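Local structure of flagellin hook IN motif family (Aeromonas hydrophila subsp. hydrophila, 6XI1) at residues K104-T109 / I122-V127. The protein probably serves as a calcium-stiffened extender of an RTX adhesin, its tandem beta-sandwich domains holding the adhesive end out toward its target. Residues are numbered along the deposited sequence; the frame is centred on the assembly and turned at random.
Sequences KVETFT and ITITGV. With CA (calcium ion), chain L.
Lys104 and Glu106 pair with Ile124 and Ile122 across the last hairpin of a cadherin-like beta-sandwich domain, a compact case of two strands joined by backbone bonds and sorted by their faces. Each of these two antiparallel pairs is closed by a reciprocal couple of hydrogen bonds. Lys104 N reaches Ile124 O at 2.9 Å, and Ile124 N returns a nearly straight bond to Lys104 O. Around Glu106 the bonds are slightly shorter, with Ile122 N 2.7 Å from Glu106 O. Between them lies the non-hydrogen-bonded pair Val105 and Thr123, where Val105 CA makes a CA-H...O contact with Ile122 O.

Side-chain packing differs on the two faces. On the more open one, methyl meets hydroxyl, Val105 CG2 lying 3.7 Å from Thr123 OG1. On the inner one, Ile124 CG1 lies anti to its carbonyl carbon (chi1 -50°), and the extended chain brings the CD1 methyl obliquely against the Glu106 carboxylate, 3.8 Å from OE2. Phe108 CE1 approaches Ile122 CG1 at 4.2 Å, while Trp86 and Tyr88 of strand 85-91 pack on Ile122 as well.

The charged pair lies within segment 104-109, with further partners from nearby loops and strand 85-91. Lys104 NZ forms a salt bridge to Glu106 OE2 at 2.9 Å, on the anti lone pair of that oxygen. Gly73 O also receives Lys104 NZ. Glu106 OE1 is hydrogen-bonded to Tyr88 OH and Gly76 N, and OE2 to Leu75 N.

Farther along, Val127 O binds calcium at 2.4 Å, sharing it with Glu37, Gln96, Leu98, Asp129 and Asp162. The chemistry implies a buried carboxylate probably stabilised as an anion, in a hairpin whose exit leads directly into a calcium site.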
loop_
_atom_site.group_PDB
_atom_site.type_symbol
_atom_site.label_atom_id
_atom_site.label_comp_id
_atom_site.label_asym_id
_atom_site.label_seq_id
_atom_site.Cartn_x
_atom_site.Cartn_y
_atom_site.Cartn_z
ATOM N N LYS A 104 43.357 32.444 30.508
ATOM C CA LYS A 104 43.651 33.878 30.261
ATOM C C LYS A 104 44.459 34.398 31.454
ATOM O O LYS A 104 43.978 34.254 32.604
ATOM C CB LYS A 104 42.360 34.671 30.094
ATOM C CG LYS A 104 42.555 36.138 29.751
ATOM C CD LYS A 104 41.281 36.886 29.727
ATOM C CE LYS A 104 41.371 38.177 28.949
ATOM N NZ LYS A 104 42.339 39.109 29.561
ATOM N N VAL A 105 45.629 34.976 31.203
ATOM C CA VAL A 105 46.549 35.402 32.304
ATOM C C VAL A 105 46.506 36.918 32.346
ATOM O O VAL A 105 46.646 37.537 31.274
ATOM C CB VAL A 105 47.964 34.838 32.115
ATOM C CG1 VAL A 105 48.947 35.445 33.098
ATOM C CG2 VAL A 105 47.945 33.322 32.246
ATOM N N GLU A 106 46.217 37.479 33.525
ATOM C CA GLU A 106 46.149 38.934 33.738
ATOM C C GLU A 106 47.128 39.285 34.854
ATOM O O GLU A 106 47.263 38.493 35.819
ATOM C CB GLU A 106 44.736 39.372 34.106
ATOM C CG GLU A 106 43.672 38.783 33.204
ATOM C CD GLU A 106 42.288 39.384 33.366
ATOM O OE1 GLU A 106 41.933 39.840 34.481
ATOM O OE2 GLU A 106 41.567 39.409 32.361
ATOM N N THR A 107 47.787 40.431 34.720
ATOM C CA THR A 107 48.804 40.899 35.701
ATOM C C THR A 107 48.408 42.265 36.224
ATOM O O THR A 107 47.835 43.035 35.487
ATOM C CB THR A 107 50.207 40.975 35.097
ATOM O OG1 THR A 107 50.061 41.954 34.076
ATOM C CG2 THR A 107 50.703 39.632 34.621
ATOM N N PHE A 108 48.716 42.525 37.490
ATOM C CA PHE A 108 48.409 43.807 38.155
ATOM C C PHE A 108 49.664 44.237 38.904
ATOM O O PHE A 108 50.329 43.397 39.550
ATOM C CB PHE A 108 47.182 43.688 39.048
ATOM C CG PHE A 108 45.973 43.196 38.302
ATOM C CD1 PHE A 108 45.812 41.845 38.026
ATOM C CD2 PHE A 108 45.032 44.089 37.834
ATOM C CE1 PHE A 108 44.714 41.404 37.305
ATOM C CE2 PHE A 108 43.917 43.646 37.133
ATOM C CZ PHE A 108 43.760 42.305 36.880
ATOM N N THR A 109 50.006 45.504 38.740
ATOM C CA THR A 109 51.225 46.093 39.335
ATOM C C THR A 109 50.796 46.845 40.590
ATOM O O THR A 109 49.895 47.681 40.491
ATOM C CB THR A 109 51.974 46.956 38.314
ATOM O OG1 THR A 109 52.404 46.075 37.277
ATOM C CG2 THR A 109 53.167 47.649 38.938
ATOM N N ILE A 122 47.262 36.609 37.809
ATOM C CA ILE A 122 45.975 35.878 37.966
ATOM C C ILE A 122 45.769 35.045 36.695
ATOM O O ILE A 122 45.912 35.599 35.588
ATOM C CB ILE A 122 44.817 36.862 38.219
ATOM C CG1 ILE A 122 45.071 37.778 39.417
ATOM C CG2 ILE A 122 43.505 36.123 38.361
ATOM C CD1 ILE A 122 45.269 37.021 40.719
ATOM N N THR A 123 45.515 33.748 36.846
ATOM C CA THR A 123 45.085 32.853 35.745
ATOM C C THR A 123 43.590 32.552 35.882
ATOM O O THR A 123 43.139 32.045 36.957
ATOM C CB THR A 123 45.905 31.558 35.725
ATOM O OG1 THR A 123 47.286 31.939 35.664
ATOM C CG2 THR A 123 45.523 30.676 34.555
ATOM N N ILE A 124 42.849 32.796 34.802
ATOM C CA ILE A 124 41.417 32.454 34.651
ATOM C C ILE A 124 41.366 31.201 33.778
ATOM O O ILE A 124 41.992 31.227 32.726
ATOM C CB ILE A 124 40.617 33.593 34.002
ATOM C CG1 ILE A 124 40.852 34.944 34.674
ATOM C CG2 ILE A 124 39.146 33.244 33.977
ATOM C CD1 ILE A 124 40.490 36.093 33.788
ATOM N N THR A 125 40.682 30.156 34.222
ATOM C CA THR A 125 40.536 28.891 33.443
ATOM C C THR A 125 39.074 28.722 33.013
ATOM O O THR A 125 38.198 28.895 33.839
ATOM C CB THR A 125 41.070 27.656 34.184
ATOM O OG1 THR A 125 42.451 27.890 34.437
ATOM C CG2 THR A 125 40.950 26.390 33.366
ATOM N N GLY A 126 38.847 28.428 31.733
ATOM C CA GLY A 126 37.506 28.270 31.173
ATOM C C GLY A 126 36.946 26.885 31.442
ATOM O O GLY A 126 37.735 25.949 31.685
ATOM N N VAL A 127 35.630 26.779 31.381
ATOM C CA VAL A 127 34.905 25.480 31.348
ATOM C C VAL A 127 33.999 25.454 30.118
ATOM O O VAL A 127 33.560 26.526 29.638
ATOM C CB VAL A 127 34.106 25.247 32.648
ATOM C CG1 VAL A 127 35.004 25.169 33.873
ATOM C CG2 VAL A 127 33.050 26.301 32.831
HETATM CA CA CA L . 33.015 28.678 28.774
#